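Local coordinates for Exo-beta-1,3-glucanase (Streptomyces sp. SirexAA-E, PDB 4PEY), which hydrolyses laminarin and laminarioligosaccharides from their non-reducing ends as a family 55 exo-beta-1,3-glucanase, yielding glucose and laminaribiose, at residues Thr193-Glu198 / Lys451-Gln456; Arg220-Leu225 / Lys333-Leu338; Ala514-Gly519 / Val539-Gly544. The protein carries 1 engineered substitution. One frame throughout, in Å; residues are numbered along the deposited sequence.

Contact 1 of 3, residues Thr193-Glu198 / Lys451-Gln456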
loop_
_atom_site.group_PDB
_atom_site.type_symbol
_atom_site.label_atom_id
_atom_site.label_comp_id
_atom_site.label_asym_id
_atom_site.label_seq_id
_atom_site.Cartn_x
_atom_site.Cartn_y
_atom_site.Cartn_z
ATOM N N THR A 193 -4.647 -9.806 9.995
ATOM C CA THR A 193 -4.966 -8.725 10.920
ATOM C C THR A 193 -6.224 -7.968 10.466
ATOM O O THR A 193 -6.440 -7.739 9.263
ATOM C CB THR A 193 -3.758 -7.754 11.065
ATOM O OG1 THR A 193 -2.662 -8.450 11.667
ATOM C CG2 THR A 193 -4.097 -6.532 11.920
ATOM N N PHE A 194 -7.052 -7.602 11.443
ATOM C CA PHE A 194 -8.330 -6.929 11.226
ATOM C C PHE A 194 -8.444 -5.736 12.168
ATOM O O PHE A 194 -8.168 -5.875 13.362
ATOM C CB PHE A 194 -9.501 -7.883 11.499
ATOM C CG PHE A 194 -9.367 -9.230 10.838
ATOM C CD1 PHE A 194 -8.638 -10.249 11.444
ATOM C CD2 PHE A 194 -9.977 -9.483 9.616
ATOM C CE1 PHE A 194 -8.511 -11.489 10.836
ATOM C CE2 PHE A 194 -9.857 -10.732 9.003
ATOM C CZ PHE A 194 -9.124 -11.734 9.611
ATOM N N SER A 195 -8.864 -4.577 11.670
ATOM C CA SER A 195 -9.302 -3.513 12.586
ATOM C C SER A 195 -10.618 -2.932 12.077
ATOM O O SER A 195 -10.733 -2.586 10.912
ATOM C CB SER A 195 -8.236 -2.415 12.766
ATOM O OG SER A 195 -7.943 -1.713 11.566
ATOM N N GLY A 196 -11.620 -2.861 12.950
ATOM C CA GLY A 196 -12.920 -2.335 12.566
ATOM C C GLY A 196 -13.665 -3.179 11.545
ATOM O O GLY A 196 -14.419 -2.654 10.729
ATOM N N VAL A 197 -13.465 -4.494 11.580
ATOM C CA VAL A 197 -14.103 -5.366 10.601
ATOM C C VAL A 197 -15.263 -6.134 11.224
ATOM O O VAL A 197 -15.069 -7.007 12.075
ATOM C CB VAL A 197 -13.087 -6.356 9.987
ATOM C CG1 VAL A 197 -13.778 -7.294 8.987
ATOM C CG2 VAL A 197 -11.949 -5.583 9.320
ATOM N N GLU A 198 -16.478 -5.791 10.804
ATOM C CA GLU A 198 -17.659 -6.534 11.208
ATOM C C GLU A 198 -17.579 -7.919 10.580
ATOM O O GLU A 198 -17.374 -8.050 9.372
ATOM C CB GLU A 198 -18.928 -5.795 10.783
ATOM C CG GLU A 198 -19.038 -4.418 11.431
ATOM C CD GLU A 198 -20.059 -3.505 10.773
ATOM O OE1 GLU A 198 -20.564 -3.840 9.682
ATOM O OE2 GLU A 198 -20.350 -2.437 11.350
ATOM N N LYS A 451 1.726 4.246 16.264
ATOM C CA LYS A 451 0.931 3.027 16.230
ATOM C C LYS A 451 1.014 2.406 14.847
ATOM O O LYS A 451 0.873 3.115 13.846
ATOM C CB LYS A 451 -0.531 3.319 16.580
ATOM C CG LYS A 451 -0.754 3.677 18.035
ATOM C CD LYS A 451 -2.222 3.950 18.304
ATOM C CE LYS A 451 -2.411 4.456 19.725
ATOM N NZ LYS A 451 -3.813 4.857 20.025
ATOM N N THR A 452 1.247 1.093 14.797
ATOM C CA THR A 452 1.203 0.355 13.541
ATOM C C THR A 452 0.247 -0.812 13.676
ATOM O O THR A 452 0.376 -1.621 14.600
ATOM C CB THR A 452 2.597 -0.172 13.120
ATOM O OG1 THR A 452 3.423 0.938 12.763
ATOM C CG2 THR A 452 2.487 -1.121 11.918
ATOM N N ILE A 453 -0.718 -0.875 12.763
ATOM C CA ILE A 453 -1.646 -1.989 12.684
ATOM C C ILE A 453 -1.389 -2.675 11.349
ATOM O O ILE A 453 -1.655 -2.101 10.291
ATOM C CB ILE A 453 -3.111 -1.538 12.805
ATOM C CG1 ILE A 453 -3.346 -0.856 14.159
ATOM C CG2 ILE A 453 -4.056 -2.737 12.655
ATOM C CD1 ILE A 453 -4.676 -0.152 14.256
ATOM N N PHE A 454 -0.837 -3.888 11.449
ATOM C CA PHE A 454 -0.322 -4.733 10.361
ATOM C C PHE A 454 1.019 -4.267 9.781
ATOM O O PHE A 454 1.139 -3.171 9.225
ATOM C CB PHE A 454 -1.312 -4.892 9.199
ATOM C CG PHE A 454 -0.802 -5.833 8.131
ATOM C CD1 PHE A 454 -1.086 -7.194 8.189
ATOM C CD2 PHE A 454 -0.007 -5.363 7.091
ATOM C CE1 PHE A 454 -0.598 -8.065 7.217
ATOM C CE2 PHE A 454 0.489 -6.224 6.131
ATOM C CZ PHE A 454 0.188 -7.574 6.185
ATOM N N TYR A 455 2.012 -5.144 9.871
ATOM C CA TYR A 455 3.300 -4.922 9.228
ATOM C C TYR A 455 3.733 -6.181 8.504
ATOM O O TYR A 455 3.651 -7.283 9.059
ATOM C CB TYR A 455 4.368 -4.521 10.251
ATOM C CG TYR A 455 5.736 -4.228 9.665
ATOM C CD1 TYR A 455 5.892 -3.266 8.673
ATOM C CD2 TYR A 455 6.879 -4.893 10.122
ATOM C CE1 TYR A 455 7.138 -2.975 8.141
ATOM C CE2 TYR A 455 8.144 -4.602 9.603
ATOM C CZ TYR A 455 8.268 -3.640 8.613
ATOM O OH TYR A 455 9.506 -3.336 8.082
ATOM N N GLN A 456 4.186 -6.017 7.265
ATOM C CA GLN A 456 4.805 -7.114 6.521
ATOM C C GLN A 456 6.161 -6.672 6.007
ATOM O O GLN A 456 6.269 -5.652 5.312
ATOM C CB GLN A 456 3.932 -7.575 5.348
ATOM C CG GLN A 456 4.514 -8.806 4.597
ATOM C CD GLN A 456 5.448 -8.443 3.449
ATOM O OE1 GLN A 456 5.121 -7.605 2.602
ATOM N NE2 GLN A 456 6.625 -9.076 3.421
#

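Contact 2 of 3, residues Arg220-Leu225 / Lys333-Leu338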
loop_
_atom_site.group_PDB
_atom_site.type_symbol
_atom_site.label_atom_id
_atom_site.label_comp_id
_atom_site.label_asym_id
_atom_site.label_seq_id
_atom_site.Cartn_x
_atom_site.Cartn_y
_atom_site.Cartn_z
ATOM N N ARG A 220 -9.406 7.616 7.388
ATOM C CA ARG A 220 -10.056 8.568 6.506
ATOM C C ARG A 220 -10.026 7.968 5.120
ATOM O O ARG A 220 -8.951 7.739 4.581
ATOM C CB ARG A 220 -9.354 9.921 6.535
ATOM C CG ARG A 220 -10.065 10.989 5.708
ATOM C CD ARG A 220 -9.404 12.348 5.914
ATOM N NE ARG A 220 -8.010 12.348 5.468
ATOM C CZ ARG A 220 -7.083 13.206 5.904
ATOM N NH1 ARG A 220 -7.397 14.139 6.801
ATOM N NH2 ARG A 220 -5.837 13.130 5.445
ATOM N N GLU A 221 -11.190 7.678 4.551
ATOM C CA GLU A 221 -11.188 6.938 3.299
ATOM C C GLU A 221 -10.533 7.738 2.172
ATOM O O GLU A 221 -10.595 8.980 2.123
ATOM C CB GLU A 221 -12.603 6.503 2.908
ATOM C CG GLU A 221 -13.303 5.646 3.965
ATOM C CD GLU A 221 -12.472 4.448 4.448
ATOM O OE1 GLU A 221 -11.653 3.899 3.677
ATOM O OE2 GLU A 221 -12.652 4.048 5.621
ATOM N N LYS A 222 -9.872 7.006 1.286
ATOM C CA LYS A 222 -9.147 7.602 0.169
ATOM C C LYS A 222 -10.072 8.376 -0.769
ATOM O O LYS A 222 -11.152 7.893 -1.114
ATOM C CB LYS A 222 -8.415 6.507 -0.607
ATOM C CG LYS A 222 -7.477 7.033 -1.666
ATOM C CD LYS A 222 -6.899 5.897 -2.502
ATOM C CE LYS A 222 -7.948 5.319 -3.436
ATOM N NZ LYS A 222 -8.403 6.257 -4.529
ATOM N N PRO A 223 -9.664 9.592 -1.179
ATOM C CA PRO A 223 -10.466 10.317 -2.169
ATOM C C PRO A 223 -10.565 9.549 -3.486
ATOM O O PRO A 223 -9.651 8.786 -3.830
ATOM C CB PRO A 223 -9.696 11.632 -2.357
ATOM C CG PRO A 223 -8.952 11.816 -1.051
ATOM C CD PRO A 223 -8.556 10.414 -0.653
ATOM N N PHE A 224 -11.658 9.739 -4.212
ATOM C CA PHE A 224 -11.829 9.051 -5.490
ATOM C C PHE A 224 -12.626 9.901 -6.475
ATOM O O PHE A 224 -13.475 10.724 -6.090
ATOM C CB PHE A 224 -12.509 7.685 -5.292
ATOM C CG PHE A 224 -13.859 7.772 -4.631
ATOM C CD1 PHE A 224 -15.018 7.845 -5.394
ATOM C CD2 PHE A 224 -13.970 7.795 -3.246
ATOM C CE1 PHE A 224 -16.269 7.935 -4.790
ATOM C CE2 PHE A 224 -15.219 7.895 -2.632
ATOM C CZ PHE A 224 -16.368 7.964 -3.407
ATOM N N LEU A 225 -12.320 9.701 -7.752
ATOM C CA LEU A 225 -13.025 10.343 -8.846
ATOM C C LEU A 225 -14.425 9.757 -9.007
ATOM O O LEU A 225 -14.605 8.540 -8.937
ATOM C CB LEU A 225 -12.233 10.168 -10.146
ATOM C CG LEU A 225 -12.730 10.914 -11.384
ATOM C CD1 LEU A 225 -12.507 12.428 -11.219
ATOM C CD2 LEU A 225 -12.032 10.386 -12.646
ATOM N N LYS A 333 -3.777 15.143 1.174
ATOM C CA LYS A 333 -4.180 13.771 0.900
ATOM C C LYS A 333 -3.489 13.292 -0.364
ATOM O O LYS A 333 -3.899 13.631 -1.482
ATOM C CB LYS A 333 -5.709 13.677 0.769
ATOM C CG LYS A 333 -6.432 14.188 2.024
ATOM C CD LYS A 333 -7.922 14.445 1.812
ATOM C CE LYS A 333 -8.540 15.166 3.014
ATOM N NZ LYS A 333 -8.274 16.645 3.051
ATOM N N VAL A 334 -2.419 12.524 -0.177
ATOM C CA VAL A 334 -1.671 11.949 -1.289
ATOM C C VAL A 334 -2.188 10.540 -1.495
ATOM O O VAL A 334 -2.274 9.775 -0.536
ATOM C CB VAL A 334 -0.155 11.926 -1.020
ATOM C CG1 VAL A 334 0.601 11.417 -2.237
ATOM C CG2 VAL A 334 0.334 13.312 -0.622
ATOM N N ALA A 335 -2.563 10.198 -2.726
ATOM C CA ALA A 335 -3.245 8.926 -2.959
ATOM C C ALA A 335 -2.957 8.327 -4.325
ATOM O O ALA A 335 -3.086 9.011 -5.340
ATOM C CB ALA A 335 -4.759 9.106 -2.802
ATOM N N GLY A 336 -2.586 7.047 -4.349
ATOM C CA GLY A 336 -2.528 6.298 -5.594
ATOM C C GLY A 336 -1.379 6.647 -6.512
ATOM O O GLY A 336 -1.566 6.735 -7.724
ATOM N N LEU A 337 -0.196 6.840 -5.937
ATOM C CA LEU A 337 1.001 7.164 -6.709
ATOM C C LEU A 337 2.120 6.172 -6.452
ATOM O O LEU A 337 2.309 5.737 -5.317
ATOM C CB LEU A 337 1.499 8.570 -6.362
ATOM C CG LEU A 337 0.555 9.719 -6.718
ATOM C CD1 LEU A 337 1.008 11.013 -6.044
ATOM C CD2 LEU A 337 0.510 9.898 -8.232
ATOM N N LEU A 338 2.872 5.850 -7.505
ATOM C CA LEU A 338 4.111 5.091 -7.371
ATOM C C LEU A 338 5.285 6.041 -7.533
ATOM O O LEU A 338 5.369 6.752 -8.531
ATOM C CB LEU A 338 4.182 3.967 -8.413
ATOM C CG LEU A 338 5.508 3.214 -8.599
ATOM C CD1 LEU A 338 5.953 2.496 -7.325
ATOM C CD2 LEU A 338 5.387 2.221 -9.745
#

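Contact 3 of 3, residues Ala514-Gly519 / Val539-Gly544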
loop_
_atom_site.group_PDB
_atom_site.type_symbol
_atom_site.label_atom_id
_atom_site.label_comp_id
_atom_site.label_asym_id
_atom_site.label_seq_id
_atom_site.Cartn_x
_atom_site.Cartn_y
_atom_site.Cartn_z
ATOM N N ALA A 514 13.398 -2.766 20.073
ATOM C CA ALA A 514 12.689 -1.717 20.804
ATOM C C ALA A 514 13.201 -1.618 22.232
ATOM O O ALA A 514 13.742 -2.586 22.765
ATOM C CB ALA A 514 11.173 -1.985 20.805
ATOM N N PRO A 515 13.041 -0.445 22.860
ATOM C CA PRO A 515 13.360 -0.391 24.286
ATOM C C PRO A 515 12.373 -1.226 25.094
ATOM O O PRO A 515 11.252 -1.472 24.634
ATOM C CB PRO A 515 13.236 1.098 24.620
ATOM C CG PRO A 515 12.263 1.627 23.603
ATOM C CD PRO A 515 12.578 0.857 22.341
ATOM N N VAL A 516 12.794 -1.669 26.272
ATOM C CA VAL A 516 11.912 -2.378 27.183
ATOM C C VAL A 516 11.355 -1.376 28.192
ATOM O O VAL A 516 12.009 -1.046 29.184
ATOM C CB VAL A 516 12.643 -3.537 27.895
ATOM C CG1 VAL A 516 11.687 -4.288 28.792
ATOM C CG2 VAL A 516 13.245 -4.479 26.861
ATOM N N LYS A 517 10.155 -0.879 27.895
ATOM C CA LYS A 517 9.499 0.186 28.647
ATOM C C LYS A 517 8.003 -0.109 28.689
ATOM O O LYS A 517 7.458 -0.662 27.733
ATOM C CB LYS A 517 9.744 1.565 28.003
ATOM C CG LYS A 517 11.199 2.033 27.980
ATOM C CD LYS A 517 11.331 3.381 27.258
ATOM C CE LYS A 517 12.776 3.867 27.218
ATOM N NZ LYS A 517 12.910 5.191 26.542
ATOM N N PRO A 518 7.332 0.263 29.790
ATOM C CA PRO A 518 5.912 -0.054 29.975
ATOM C C PRO A 518 5.018 0.462 28.853
ATOM O O PRO A 518 4.015 -0.176 28.537
ATOM C CB PRO A 518 5.562 0.649 31.294
ATOM C CG PRO A 518 6.854 0.810 31.997
ATOM C CD PRO A 518 7.901 0.967 30.954
ATOM N N GLY A 519 5.383 1.593 28.259
ATOM C CA GLY A 519 4.553 2.214 27.242
ATOM C C GLY A 519 4.889 1.811 25.816
ATOM O O GLY A 519 4.251 2.280 24.875
ATOM N N VAL A 539 12.977 -13.145 17.848
ATOM C CA VAL A 539 11.880 -12.386 17.256
ATOM C C VAL A 539 12.074 -10.879 17.461
ATOM O O VAL A 539 12.095 -10.102 16.501
ATOM C CB VAL A 539 10.526 -12.820 17.853
ATOM C CG1 VAL A 539 9.397 -11.944 17.331
ATOM C CG2 VAL A 539 10.256 -14.287 17.525
ATOM N N ILE A 540 12.203 -10.470 18.718
ATOM C CA ILE A 540 12.372 -9.063 19.060
ATOM C C ILE A 540 13.477 -8.932 20.104
ATOM O O ILE A 540 13.498 -9.682 21.075
ATOM C CB ILE A 540 11.036 -8.435 19.586
ATOM C CG1 ILE A 540 11.256 -6.975 20.008
ATOM C CG2 ILE A 540 10.438 -9.290 20.714
ATOM C CD1 ILE A 540 9.956 -6.183 20.207
ATOM N N ASN A 541 14.404 -8.002 19.888
ATOM C CA ASN A 541 15.566 -7.868 20.763
ATOM C C ASN A 541 16.275 -9.218 20.918
ATOM O O ASN A 541 16.746 -9.782 19.930
ATOM C CB ASN A 541 15.157 -7.311 22.126
ATOM C CG ASN A 541 14.619 -5.890 22.041
ATOM O OD1 ASN A 541 14.652 -5.254 20.983
ATOM N ND2 ASN A 541 14.125 -5.385 23.160
ATOM N N ASP A 542 16.333 -9.739 22.145
ATOM C CA ASP A 542 16.901 -11.063 22.402
ATOM C C ASP A 542 15.830 -12.042 22.903
ATOM O O ASP A 542 16.134 -13.042 23.582
ATOM C CB ASP A 542 18.049 -10.951 23.410
ATOM C CG ASP A 542 17.631 -10.273 24.715
ATOM O OD1 ASP A 542 18.404 -10.364 25.693
ATOM O OD2 ASP A 542 16.541 -9.656 24.771
ATOM N N ILE A 543 14.583 -11.753 22.526
ATOM C CA ILE A 543 13.391 -12.457 23.004
ATOM C C ILE A 543 12.725 -13.248 21.873
ATOM O O ILE A 543 12.685 -12.787 20.728
ATOM C CB ILE A 543 12.372 -11.443 23.604
ATOM C CG1 ILE A 543 12.958 -10.771 24.845
ATOM C CG2 ILE A 543 11.024 -12.092 23.922
ATOM C CD1 ILE A 543 12.140 -9.602 25.339
ATOM N N GLY A 544 12.202 -14.430 22.191
ATOM C CA GLY A 544 11.558 -15.272 21.200
ATOM C C GLY A 544 12.523 -16.301 20.642
ATOM O O GLY A 544 13.735 -16.073 20.610
#

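Contact 1 of 3, residues Thr193-Glu198 / Lys451-Gln456
T193 meets I453 and F454 where the two tandem beta-helices of a family 55 glycoside hydrolase face each other, and it illustrates how the atoms of one short side chain divide between two neighbours and a polar partner. CB comes first: it lies in the plane of the F454 ring, at the edge, 4.0 Å from CD1 of F454. From there the branches part. T193 CG2, anti to the backbone N, touches I453 CG2 at 3.9 Å, the two side chains crossing at about a right angle. T193 OG1 also passes F454 CD1 at 4.0 Å, but its polar partner is OD1 of N191, two residues earlier on its own strand. I453 CG2 is shared, since S195 OG approaches it to 4.2 Å while that hydroxyl is hydrogen-bonded to Y176 and T216. On the facing strand, the corner at I453 and the positive phi of F454 (74°) are consistent with the two side chains meeting different atoms of the same threonine. The F454 side chain lies about 8 Å from those of Q130 and Q173, both substrate-binding, and Q456 farther along the strand is hydrogen-bonded to Q130 and E436. No hydrogen bond crosses between the segments; the hydroxyls of T193 and S195 find their partners on their own side of the contact, and the two strands meet here through methyl groups and a ring edge.

Contact 2 of 3, residues Arg220-Leu225 / Lys333-Leu338
K333 lays its aliphatic chain across R220 and P223, so that two basic residues pack by their carbon and flat surfaces and not by their charges. The tight part is here. K333 CE sits 3.7 Å above the plane of the R220 guanidinium, over its centre, and K333 CG comes within 3.6 Å of R220 NH2, the two side chains crossing at about a right angle. The ring of P223 supplies a second wall, its CG 4.0 Å from K333 CD. Farther along, K222 CG presses on the methyl CB of A335 at 3.6 Å. The like charges of R220 NH1 and K333 NZ are kept 4.6 Å apart: a bend at the last torsion of K333 (chi4 79°) carries its ammonium to G331 O, while R220 NH2 is held by S367 and P365 O. The loose side is the corner at G336, partly exposed and without a close contact. Near it the twice-bent chain of K222 folds back so that NZ donates to P223 O at 2.9 Å and forms a salt bridge with E113. The contact thus ties the loop between strands 210-220 and 224-228 to strand 333-335 of the second beta-helix. Its chemistry implies a division of labour: methylenes, a proline ring and a guanidinium face fill the buried interface, while the cationic ends find their oxygens away from the partner segment.

Contact 3 of 3, residues Ala514-Gly519 / Val539-Gly544
With chi1 at -65°, N541 sets its CG beside the backbone N and anti to the carbonyl carbon, and a second torsion near zero then turns the flat amide to meet the main chain of A514. The asparagine is the second residue of a type II' beta turn from I540 to I543, in the loop before the last strand of the second beta-helix domain. A514 begins the segment just after 512-513, an outermost strand of one of that domain's parallel faces. What results is a pair of hydrogen bonds between the side-chain amide and both backbone polar atoms of A514. A514 N donates to N541 OD1 at 2.9 Å and 159°, in the carbonyl plane and on a lone pair; N541 ND2 returns a bond to A514 O at 2.9 Å and 156°, again in that acceptor's carbonyl plane. Together the pair fixes the amide's rotation and tells its oxygen from its nitrogen. An aspartate here would keep an acceptor for A514 N, but A514 O would probably lose its donor and face a second oxygen instead. V516 CG2 lies beside the amide, 3.9 Å from N541 ND2, on the solvent side, where V516 is exposed; the apolar pair is A514 CB and I540 CD1 at 4.4 Å, both residues against F522. Outside the segments, the backbone of N541 bonds to F512, and its carbonyl O to H510, so the turn is held to the edge of the domain by main chain as well as side chain. The base of the turn is a classic beta bulge: V539 N, at 2.9 Å, and I540 N, at 3.1 Å, reach I543 O from opposite faces of its carbonyl plane.

Contacts 1 and 2 are both buried and both bring chain from the first half of the protein against strands of the second beta-helix, their centres about 19 Å apart; contact 3 is partly exposed, stays within the second domain and lies about 35 Å from contact 2, centre to centre, across the middle of the chain. Their chemistry follows their place. In the two buried contacts no hydrogen bond crosses between the segments: contact 1, between the beta-helices, is methyl and ring edge near the substrate site; contact 2, probably part of the same interface, is the flanks of long basic chains away from it. Toward the end of the fold, contact 3 depends instead on two directional bonds between loops.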